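Long-range contacts in envelope glycoprotein E (Human herpesvirus 1, PDB 2GIY), which pairs with gI to bind the Fc part of host IgG and to drive cell-to-cell spread of the virus in epithelial cells: residues V56-E67 with Q169-P178; S93-A101 with L124-L133. All coordinates share one frame; numbering follows the deposited sequence.

Both contacts lie in the C-terminal domain of the gE ectodomain, on opposite sides of the chain's centre. Their centres are 24 Å apart and they do not touch. Interaction 1 lies at the surface. It joins neighbouring strands of a small parallel sheet, so backbone hydrogen bonds dominate, with one arginine added at the loop end. Interaction 2 is partly buried and joins elements of two different sheets. No backbone-to-backbone bond crosses it; leucines, a tryptophan and an arginine side chain do the work. Along the sequence, both segments of interaction 2 fall between those of interaction 1. Each contact also reaches the second subunit.

Interaction 1 of 2, residues V56-E67 with Q169-P178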
loop_
_atom_site.group_PDB
_atom_site.type_symbol
_atom_site.label_atom_id
_atom_site.label_comp_id
_atom_site.label_asym_id
_atom_site.label_seq_id
_atom_site.Cartn_x
_atom_site.Cartn_y
_atom_site.Cartn_z
ATOM N N VAL A 56 -12.166 -17.495 12.504
ATOM C CA VAL A 56 -11.735 -16.739 13.676
ATOM C C VAL A 56 -12.382 -17.369 14.910
ATOM O O VAL A 56 -13.529 -17.076 15.244
ATOM C CB VAL A 56 -12.148 -15.246 13.575
ATOM C CG1 VAL A 56 -11.695 -14.484 14.830
ATOM C CG2 VAL A 56 -11.511 -14.615 12.342
ATOM N N PRO A 57 -11.652 -18.265 15.592
ATOM C CA PRO A 57 -12.197 -18.919 16.784
ATOM C C PRO A 57 -12.607 -17.934 17.869
ATOM O O PRO A 57 -11.980 -16.896 18.057
ATOM C CB PRO A 57 -11.054 -19.821 17.237
ATOM C CG PRO A 57 -10.383 -20.186 15.941
ATOM C CD PRO A 57 -10.348 -18.847 15.226
ATOM N N THR A 58 -13.670 -18.283 18.580
ATOM C CA THR A 58 -14.194 -17.469 19.667
ATOM C C THR A 58 -13.141 -17.266 20.756
ATOM O O THR A 58 -13.086 -16.210 21.391
ATOM C CB THR A 58 -15.421 -18.156 20.296
ATOM O OG1 THR A 58 -16.405 -18.388 19.282
ATOM C CG2 THR A 58 -16.015 -17.297 21.402
ATOM N N SER A 59 -12.305 -18.279 20.963
ATOM C CA SER A 59 -11.269 -18.225 21.990
ATOM C C SER A 59 -9.998 -17.471 21.599
ATOM O O SER A 59 -9.074 -17.360 22.401
ATOM C CB SER A 59 -10.912 -19.644 22.451
ATOM O OG SER A 59 -10.653 -20.491 21.347
ATOM N N CYS A 60 -9.942 -16.958 20.375
ATOM C CA CYS A 60 -8.779 -16.191 19.947
ATOM C C CYS A 60 -8.912 -14.766 20.461
ATOM O O CYS A 60 -9.979 -14.157 20.354
ATOM C CB CYS A 60 -8.666 -16.161 18.419
ATOM S SG CYS A 60 -8.126 -17.730 17.679
ATOM N N ALA A 61 -7.829 -14.239 21.026
ATOM C CA ALA A 61 -7.827 -12.873 21.537
ATOM C C ALA A 61 -7.711 -11.955 20.330
ATOM O O ALA A 61 -8.290 -10.872 20.289
ATOM C CB ALA A 61 -6.642 -12.660 22.472
ATOM N N GLU A 62 -6.954 -12.410 19.341
ATOM C CA GLU A 62 -6.750 -11.650 18.121
ATOM C C GLU A 62 -6.230 -12.572 17.032
ATOM O O GLU A 62 -5.689 -13.642 17.316
ATOM C CB GLU A 62 -5.744 -10.526 18.365
ATOM C CG GLU A 62 -4.468 -10.988 19.045
ATOM C CD GLU A 62 -3.504 -9.849 19.303
ATOM O OE1 GLU A 62 -3.920 -8.848 19.923
ATOM O OE2 GLU A 62 -2.331 -9.960 18.884
ATOM N N MET A 63 -6.409 -12.156 15.784
ATOM C CA MET A 63 -5.929 -12.935 14.655
ATOM C C MET A 63 -4.580 -12.362 14.272
ATOM O O MET A 63 -4.368 -11.158 14.367
ATOM C CB MET A 63 -6.897 -12.822 13.472
ATOM C CG MET A 63 -8.203 -13.577 13.667
ATOM S SD MET A 63 -7.910 -15.350 13.834
ATOM C CE MET A 63 -7.277 -15.722 12.219
ATOM N N ARG A 64 -3.663 -13.221 13.851
ATOM C CA ARG A 64 -2.348 -12.759 13.449
ATOM C C ARG A 64 -2.069 -13.147 12.006
ATOM O O ARG A 64 -2.148 -14.319 11.643
ATOM C CB ARG A 64 -1.286 -13.336 14.381
ATOM C CG ARG A 64 -1.546 -12.968 15.828
ATOM C CD ARG A 64 -0.330 -13.142 16.701
ATOM N NE ARG A 64 -0.624 -12.744 18.076
ATOM C CZ ARG A 64 0.293 -12.597 19.025
ATOM N NH1 ARG A 64 1.572 -12.814 18.751
ATOM N NH2 ARG A 64 -0.071 -12.234 20.249
ATOM N N ILE A 65 -1.764 -12.147 11.186
ATOM C CA ILE A 65 -1.472 -12.360 9.776
ATOM C C ILE A 65 0.044 -12.398 9.587
ATOM O O ILE A 65 0.731 -11.423 9.887
ATOM C CB ILE A 65 -2.075 -11.213 8.904
ATOM C CG1 ILE A 65 -3.601 -11.188 9.056
ATOM C CG2 ILE A 65 -1.696 -11.408 7.437
ATOM C CD1 ILE A 65 -4.269 -9.947 8.477
ATOM N N TYR A 66 0.560 -13.531 9.119
ATOM C CA TYR A 66 1.992 -13.679 8.883
ATOM C C TYR A 66 2.275 -13.149 7.470
ATOM O O TYR A 66 2.233 -13.900 6.500
ATOM C CB TYR A 66 2.399 -15.156 8.969
ATOM C CG TYR A 66 2.368 -15.781 10.362
ATOM C CD1 TYR A 66 1.875 -15.084 11.468
ATOM C CD2 TYR A 66 2.831 -17.081 10.560
ATOM C CE1 TYR A 66 1.845 -15.680 12.747
ATOM C CE2 TYR A 66 2.806 -17.680 11.822
ATOM C CZ TYR A 66 2.315 -16.981 12.904
ATOM O OH TYR A 66 2.295 -17.594 14.139
ATOM N N GLU A 67 2.577 -11.858 7.358
ATOM C CA GLU A 67 2.816 -11.252 6.050
ATOM C C GLU A 67 3.827 -11.959 5.147
ATOM O O GLU A 67 3.542 -12.196 3.973
ATOM C CB GLU A 67 3.217 -9.782 6.213
ATOM C CG GLU A 67 3.519 -9.086 4.889
ATOM C CD GLU A 67 3.683 -7.589 5.044
ATOM O OE1 GLU A 67 4.335 -7.164 6.017
ATOM O OE2 GLU A 67 3.166 -6.838 4.189
ATOM N N GLN A 169 -18.585 -11.514 17.439
ATOM C CA GLN A 169 -17.562 -12.394 16.879
ATOM C C GLN A 169 -16.277 -11.677 16.494
ATOM O O GLN A 169 -15.255 -12.315 16.240
ATOM C CB GLN A 169 -18.106 -13.095 15.638
ATOM C CG GLN A 169 -19.315 -13.969 15.893
ATOM C CD GLN A 169 -19.989 -14.389 14.604
ATOM O OE1 GLN A 169 -20.657 -13.584 13.950
ATOM N NE2 GLN A 169 -19.807 -15.647 14.222
ATOM N N TYR A 170 -16.334 -10.351 16.450
ATOM C CA TYR A 170 -15.181 -9.551 16.067
ATOM C C TYR A 170 -13.934 -9.736 16.926
ATOM O O TYR A 170 -13.993 -9.692 18.159
ATOM C CB TYR A 170 -15.548 -8.059 16.066
ATOM C CG TYR A 170 -14.405 -7.171 15.636
ATOM C CD1 TYR A 170 -14.176 -6.897 14.289
ATOM C CD2 TYR A 170 -13.519 -6.645 16.573
ATOM C CE1 TYR A 170 -13.088 -6.124 13.886
ATOM C CE2 TYR A 170 -12.427 -5.875 16.183
ATOM C CZ TYR A 170 -12.218 -5.618 14.841
ATOM O OH TYR A 170 -11.135 -4.867 14.452
ATOM N N ARG A 171 -12.804 -9.927 16.253
ATOM C CA ARG A 171 -11.514 -10.059 16.910
ATOM C C ARG A 171 -10.531 -9.230 16.094
ATOM O O ARG A 171 -10.475 -9.341 14.868
ATOM C CB ARG A 171 -11.054 -11.519 16.952
ATOM C CG ARG A 171 -11.956 -12.433 17.767
ATOM C CD ARG A 171 -11.944 -12.094 19.254
ATOM N NE ARG A 171 -12.732 -13.069 20.004
ATOM C CZ ARG A 171 -14.059 -13.064 20.079
ATOM N NH1 ARG A 171 -14.756 -12.126 19.456
ATOM N NH2 ARG A 171 -14.693 -14.012 20.758
ATOM N N ASN A 172 -9.766 -8.389 16.778
ATOM C CA ASN A 172 -8.788 -7.538 16.118
ATOM C C ASN A 172 -7.782 -8.372 15.333
ATOM O O ASN A 172 -7.347 -9.426 15.796
ATOM C CB ASN A 172 -8.039 -6.706 17.161
ATOM C CG ASN A 172 -7.056 -5.738 16.541
ATOM O OD1 ASN A 172 -7.273 -5.403 15.273
ATOM N ND2 ASN A 172 -6.120 -5.284 17.197
ATOM N N ALA A 173 -7.417 -7.896 14.145
ATOM C CA ALA A 173 -6.434 -8.577 13.310
ATOM C C ALA A 173 -5.139 -7.772 13.354
ATOM O O ALA A 173 -5.149 -6.558 13.150
ATOM C CB ALA A 173 -6.936 -8.681 11.870
ATOM N N VAL A 174 -4.030 -8.444 13.638
ATOM C CA VAL A 174 -2.739 -7.775 13.698
ATOM C C VAL A 174 -1.798 -8.355 12.650
ATOM O O VAL A 174 -1.704 -9.573 12.486
ATOM C CB VAL A 174 -2.092 -7.920 15.092
ATOM C CG1 VAL A 174 -2.983 -7.274 16.146
ATOM C CG2 VAL A 174 -1.870 -9.383 15.412
ATOM N N VAL A 175 -1.106 -7.476 11.935
ATOM C CA VAL A 175 -0.177 -7.918 10.910
ATOM C C VAL A 175 1.202 -8.129 11.519
ATOM O O VAL A 175 1.818 -7.186 12.014
ATOM C CB VAL A 175 -0.069 -6.880 9.759
ATOM C CG1 VAL A 175 0.842 -7.410 8.659
ATOM C CG2 VAL A 175 -1.453 -6.571 9.204
ATOM N N GLU A 176 1.670 -9.376 11.503
ATOM C CA GLU A 176 2.990 -9.710 12.025
ATOM C C GLU A 176 3.971 -9.501 10.880
ATOM O O GLU A 176 3.959 -10.235 9.890
ATOM C CB GLU A 176 3.036 -11.164 12.499
ATOM C CG GLU A 176 2.202 -11.449 13.740
ATOM C CD GLU A 176 2.591 -10.575 14.920
ATOM O OE1 GLU A 176 3.805 -10.441 15.191
ATOM O OE2 GLU A 176 1.683 -10.030 15.582
ATOM N N GLN A 177 4.823 -8.496 11.023
ATOM C CA GLN A 177 5.777 -8.162 9.980
ATOM C C GLN A 177 7.227 -8.216 10.438
ATOM O O GLN A 177 7.522 -8.097 11.628
ATOM C CB GLN A 177 5.454 -6.758 9.460
ATOM C CG GLN A 177 5.467 -5.700 10.559
ATOM C CD GLN A 177 4.357 -4.671 10.416
ATOM O OE1 GLN A 177 4.246 -3.992 9.396
ATOM N NE2 GLN A 177 3.530 -4.548 11.449
ATOM N N PRO A 178 8.157 -8.421 9.492
ATOM C CA PRO A 178 9.568 -8.469 9.881
ATOM C C PRO A 178 9.948 -7.059 10.323
ATOM O O PRO A 178 9.144 -6.136 10.180
ATOM C CB PRO A 178 10.263 -8.897 8.591
ATOM C CG PRO A 178 9.388 -8.309 7.530
ATOM C CD PRO A 178 8.002 -8.614 8.040
HETATM O O HOH W 1 -14.668 -14.905 17.221
#
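The guanidinium of Arg171 uses its edge on the loop of residues 58-60, and a water lies over one face, 3.4 Å above the plane. At the edge, Arg171 NH2 donates to Thr58 O at 2.8 Å, on a lone pair in the carbonyl plane. Arg171 NE makes a weak bond to Cys60 O. The third nitrogen, NH1, turns back to Tyr170 O and Ala168 O. The same water is hydrogen-bonded to Val56 O and Gln169 O, linking the two segments. The arginine chain turns about its CB-CG bond (chi2 -66°), and its CG lies 3.6 Å from Val56 CG1. Cys60 itself is tied to Cys86 by a disulfide.

Farther along, the two strands run parallel. Met63 N binds Asn172 O, and Val174 N returns to Met63 O at 2.8 Å. Ile65 N then binds Val174 O, and Glu176 N binds Ile65 O. On one side of the sheet, Arg64 CG lies alongside Val174 CG2 at 3.6 Å, pointing the same way. Arg64 NE forms a salt bridge to Glu62 OE2 at 3.4 Å. On the other side are Met63, Ile65, Ala173 and Val175; Leu145 of strand 144-152 packs against the first three. Glu67 pairs with Arg14 of the second subunit. This is the regular register of a small parallel sheet, in which strand 63-66 runs between strands 87-88 and 173-176.

Interaction 2 of 2, residues S93-A101 with L124-L133; sequences SRLAVRSYA and LAWQAASVNL
Arg98 brings its guanidinium, NH2 foremost, over one face of the Trp126 ring, joining the two sheets of this Ig V-like domain. Strand 96-103 belongs to the six-stranded sheet. Strand 124-126 is an outer strand of the three-stranded sheet with 29-30 and 133-135. The axes of segments 96-101 and 124-126 are 9.5 Å apart, so side chains bridge the gap.

The cation-pi contact puts Arg98 CZ 4.5 Å from the centroid of the six-membered ring. The group is inclined to the ring, with the planes 54° apart, so this is not a flat stack. NH2 comes nearest, 3.6 Å from Trp126 CG. The indole is also held at its NE1, which is hydrogen-bonded to His117 O of strand 113-118.

Apolar contacts continue from the indole toward Leu95. Ala96 CB meets Trp126 CZ2 at 3.6 Å. Leu95 and Leu124 reach toward each other tip to tip, CD1 to CD2, also at 3.6 Å. Leu95 CD2 further touches Leu133 CD1 at 4.0 Å. Leu95 and Ala96 both face Trp51 in a classic beta bulge. Both point toward the second segment. Separately, Val131 CG1 packs at 3.5 Å from Tyr100 OH. Ile181 of the second subunit packs on both residues.

Polar contacts hold the loop after strand 124-126. Ser130 OG accepts from Asn132 N in an ST turn, and it also bonds to Glu182 of the second subunit. Arg98 leaves its strand with CG opposite the backbone N (chi1 -164°) and bends at chi3, which carries NE to the loop. There Arg98 NE donates to Ser130 O at 3.0 Å, from above the carbonyl plane, and NH2 adds a weak second bond to the same oxygen.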
loop_
_atom_site.group_PDB
_atom_site.type_symbol
_atom_site.label_atom_id
_atom_site.label_comp_id
_atom_site.label_asym_id
_atom_site.label_seq_id
_atom_site.Cartn_x
_atom_site.Cartn_y
_atom_site.Cartn_z
ATOM N N SER A 93 -8.243 -24.008 0.127
ATOM C CA SER A 93 -9.337 -23.509 -0.696
ATOM C C SER A 93 -9.272 -21.984 -0.788
ATOM O O SER A 93 -8.914 -21.312 0.181
ATOM C CB SER A 93 -10.688 -23.898 -0.082
ATOM O OG SER A 93 -10.855 -25.303 -0.036
ATOM N N ARG A 94 -9.607 -21.448 -1.958
ATOM C CA ARG A 94 -9.645 -20.005 -2.162
ATOM C C ARG A 94 -11.124 -19.653 -2.283
ATOM O O ARG A 94 -11.841 -20.254 -3.084
ATOM C CB ARG A 94 -8.893 -19.618 -3.439
ATOM C CG ARG A 94 -7.392 -19.834 -3.345
ATOM C CD ARG A 94 -6.683 -19.536 -4.657
ATOM N NE ARG A 94 -7.080 -20.458 -5.717
ATOM C CZ ARG A 94 -6.547 -20.470 -6.935
ATOM N NH1 ARG A 94 -5.588 -19.609 -7.250
ATOM N NH2 ARG A 94 -6.973 -21.342 -7.839
ATOM N N LEU A 95 -11.581 -18.697 -1.479
ATOM C CA LEU A 95 -12.984 -18.290 -1.478
ATOM C C LEU A 95 -13.473 -17.830 -2.847
ATOM O O LEU A 95 -14.566 -18.190 -3.287
ATOM C CB LEU A 95 -13.207 -17.164 -0.457
ATOM C CG LEU A 95 -14.650 -16.651 -0.355
ATOM C CD1 LEU A 95 -15.540 -17.729 0.255
ATOM C CD2 LEU A 95 -14.698 -15.386 0.489
ATOM N N ALA A 96 -12.665 -17.021 -3.517
ATOM C CA ALA A 96 -13.031 -16.526 -4.833
ATOM C C ALA A 96 -11.791 -16.072 -5.572
ATOM O O ALA A 96 -10.802 -15.670 -4.957
ATOM C CB ALA A 96 -14.018 -15.369 -4.703
ATOM N N VAL A 97 -11.849 -16.144 -6.896
ATOM C CA VAL A 97 -10.732 -15.731 -7.730
ATOM C C VAL A 97 -11.244 -15.159 -9.045
ATOM O O VAL A 97 -12.066 -15.781 -9.720
ATOM C CB VAL A 97 -9.808 -16.921 -8.089
ATOM C CG1 VAL A 97 -8.655 -16.435 -8.958
ATOM C CG2 VAL A 97 -9.277 -17.593 -6.824
ATOM N N ARG A 98 -10.785 -13.960 -9.389
ATOM C CA ARG A 98 -11.152 -13.364 -10.665
ATOM C C ARG A 98 -9.824 -13.308 -11.409
ATOM O O ARG A 98 -8.852 -12.706 -10.926
ATOM C CB ARG A 98 -11.753 -11.963 -10.487
ATOM C CG ARG A 98 -12.496 -11.476 -11.725
ATOM C CD ARG A 98 -13.229 -10.154 -11.499
ATOM N NE ARG A 98 -14.564 -10.300 -10.913
ATOM C CZ ARG A 98 -15.615 -10.833 -11.538
ATOM N NH1 ARG A 98 -15.499 -11.290 -12.776
ATOM N NH2 ARG A 98 -16.796 -10.872 -10.939
ATOM N N SER A 99 -9.771 -13.956 -12.570
ATOM C CA SER A 99 -8.542 -14.011 -13.348
ATOM C C SER A 99 -8.580 -13.179 -14.616
ATOM O O SER A 99 -9.633 -12.993 -15.222
ATOM C CB SER A 99 -8.218 -15.465 -13.694
ATOM O OG SER A 99 -8.094 -16.234 -12.510
ATOM N N TYR A 100 -7.406 -12.684 -14.998
ATOM C CA TYR A 100 -7.247 -11.851 -16.180
ATOM C C TYR A 100 -6.076 -12.415 -16.977
ATOM O O TYR A 100 -5.079 -12.851 -16.401
ATOM C CB TYR A 100 -6.937 -10.403 -15.767
ATOM C CG TYR A 100 -7.906 -9.810 -14.758
ATOM C CD1 TYR A 100 -7.923 -10.248 -13.427
ATOM C CD2 TYR A 100 -8.810 -8.822 -15.137
ATOM C CE1 TYR A 100 -8.822 -9.711 -12.502
ATOM C CE2 TYR A 100 -9.715 -8.280 -14.223
ATOM C CZ TYR A 100 -9.715 -8.728 -12.909
ATOM O OH TYR A 100 -10.614 -8.194 -12.021
ATOM N N ALA A 101 -6.190 -12.409 -18.300
ATOM C CA ALA A 101 -5.119 -12.935 -19.132
ATOM C C ALA A 101 -4.895 -12.064 -20.358
ATOM O O ALA A 101 -5.832 -11.443 -20.867
ATOM C CB ALA A 101 -5.442 -14.364 -19.547
ATOM N N LEU A 124 -23.335 -15.334 -0.388
ATOM C CA LEU A 124 -22.151 -14.690 -0.957
ATOM C C LEU A 124 -22.239 -14.634 -2.480
ATOM O O LEU A 124 -22.652 -15.600 -3.121
ATOM C CB LEU A 124 -20.886 -15.453 -0.561
ATOM C CG LEU A 124 -19.555 -14.842 -1.010
ATOM C CD1 LEU A 124 -19.300 -13.553 -0.253
ATOM C CD2 LEU A 124 -18.422 -15.833 -0.766
ATOM N N ALA A 125 -21.841 -13.505 -3.057
ATOM C CA ALA A 125 -21.877 -13.356 -4.506
ATOM C C ALA A 125 -20.868 -12.330 -4.993
ATOM O O ALA A 125 -20.514 -11.394 -4.270
ATOM C CB ALA A 125 -23.280 -12.956 -4.961
ATOM N N TRP A 126 -20.404 -12.538 -6.223
ATOM C CA TRP A 126 -19.457 -11.646 -6.879
ATOM C C TRP A 126 -20.248 -10.421 -7.307
ATOM O O TRP A 126 -21.232 -10.539 -8.050
ATOM C CB TRP A 126 -18.895 -12.291 -8.152
ATOM C CG TRP A 126 -17.553 -12.958 -8.044
ATOM C CD1 TRP A 126 -17.251 -14.233 -8.418
ATOM C CD2 TRP A 126 -16.319 -12.365 -7.615
ATOM N NE1 TRP A 126 -15.908 -14.475 -8.257
ATOM C CE2 TRP A 126 -15.311 -13.346 -7.768
ATOM C CE3 TRP A 126 -15.964 -11.103 -7.125
ATOM C CZ2 TRP A 126 -13.973 -13.103 -7.442
ATOM C CZ3 TRP A 126 -14.633 -10.861 -6.802
ATOM C CH2 TRP A 126 -13.653 -11.859 -6.964
ATOM N N GLN A 127 -19.834 -9.248 -6.850
ATOM C CA GLN A 127 -20.516 -8.039 -7.271
ATOM C C GLN A 127 -20.283 -8.007 -8.781
ATOM O O GLN A 127 -19.136 -7.987 -9.230
ATOM C CB GLN A 127 -19.892 -6.816 -6.595
ATOM C CG GLN A 127 -20.568 -5.504 -6.967
ATOM C CD GLN A 127 -20.131 -4.355 -6.082
ATOM O OE1 GLN A 127 -19.580 -3.311 -6.691
ATOM N NE2 GLN A 127 -20.293 -4.405 -4.862
ATOM N N ALA A 128 -21.363 -8.032 -9.559
ATOM C CA ALA A 128 -21.268 -8.032 -11.021
ATOM C C ALA A 128 -20.163 -7.116 -11.535
ATOM O O ALA A 128 -20.091 -5.946 -11.159
ATOM C CB ALA A 128 -22.614 -7.624 -11.637
ATOM N N ALA A 129 -19.310 -7.664 -12.398
ATOM C CA ALA A 129 -18.198 -6.930 -12.985
ATOM C C ALA A 129 -17.387 -6.186 -11.923
ATOM O O ALA A 129 -16.960 -5.052 -12.141
ATOM C CB ALA A 129 -18.720 -5.947 -14.027
ATOM N N SER A 130 -17.159 -6.834 -10.785
ATOM C CA SER A 130 -16.418 -6.207 -9.696
ATOM C C SER A 130 -15.571 -7.204 -8.913
ATOM O O SER A 130 -15.827 -8.404 -8.945
ATOM C CB SER A 130 -17.400 -5.521 -8.741
ATOM O OG SER A 130 -16.748 -5.044 -7.577
ATOM N N VAL A 131 -14.562 -6.698 -8.209
ATOM C CA VAL A 131 -13.703 -7.556 -7.400
ATOM C C VAL A 131 -14.212 -7.578 -5.966
ATOM O O VAL A 131 -13.681 -8.298 -5.117
ATOM C CB VAL A 131 -12.230 -7.073 -7.402
ATOM C CG1 VAL A 131 -11.635 -7.241 -8.786
ATOM C CG2 VAL A 131 -12.150 -5.624 -6.965
ATOM N N ASN A 132 -15.246 -6.787 -5.692
ATOM C CA ASN A 132 -15.808 -6.744 -4.349
ATOM C C ASN A 132 -16.760 -7.895 -4.080
ATOM O O ASN A 132 -17.370 -8.446 -4.995
ATOM C CB ASN A 132 -16.535 -5.421 -4.111
ATOM C CG ASN A 132 -15.582 -4.276 -3.886
ATOM O OD1 ASN A 132 -14.785 -4.297 -2.946
ATOM N ND2 ASN A 132 -15.654 -3.266 -4.743
ATOM N N LEU A 133 -16.871 -8.256 -2.808
ATOM C CA LEU A 133 -17.753 -9.335 -2.382
ATOM C C LEU A 133 -19.033 -8.746 -1.816
ATOM O O LEU A 133 -18.999 -7.740 -1.109
ATOM C CB LEU A 133 -17.087 -10.168 -1.284
ATOM C CG LEU A 133 -15.766 -10.867 -1.601
ATOM C CD1 LEU A 133 -15.255 -11.551 -0.334
ATOM C CD2 LEU A 133 -15.970 -11.880 -2.721
#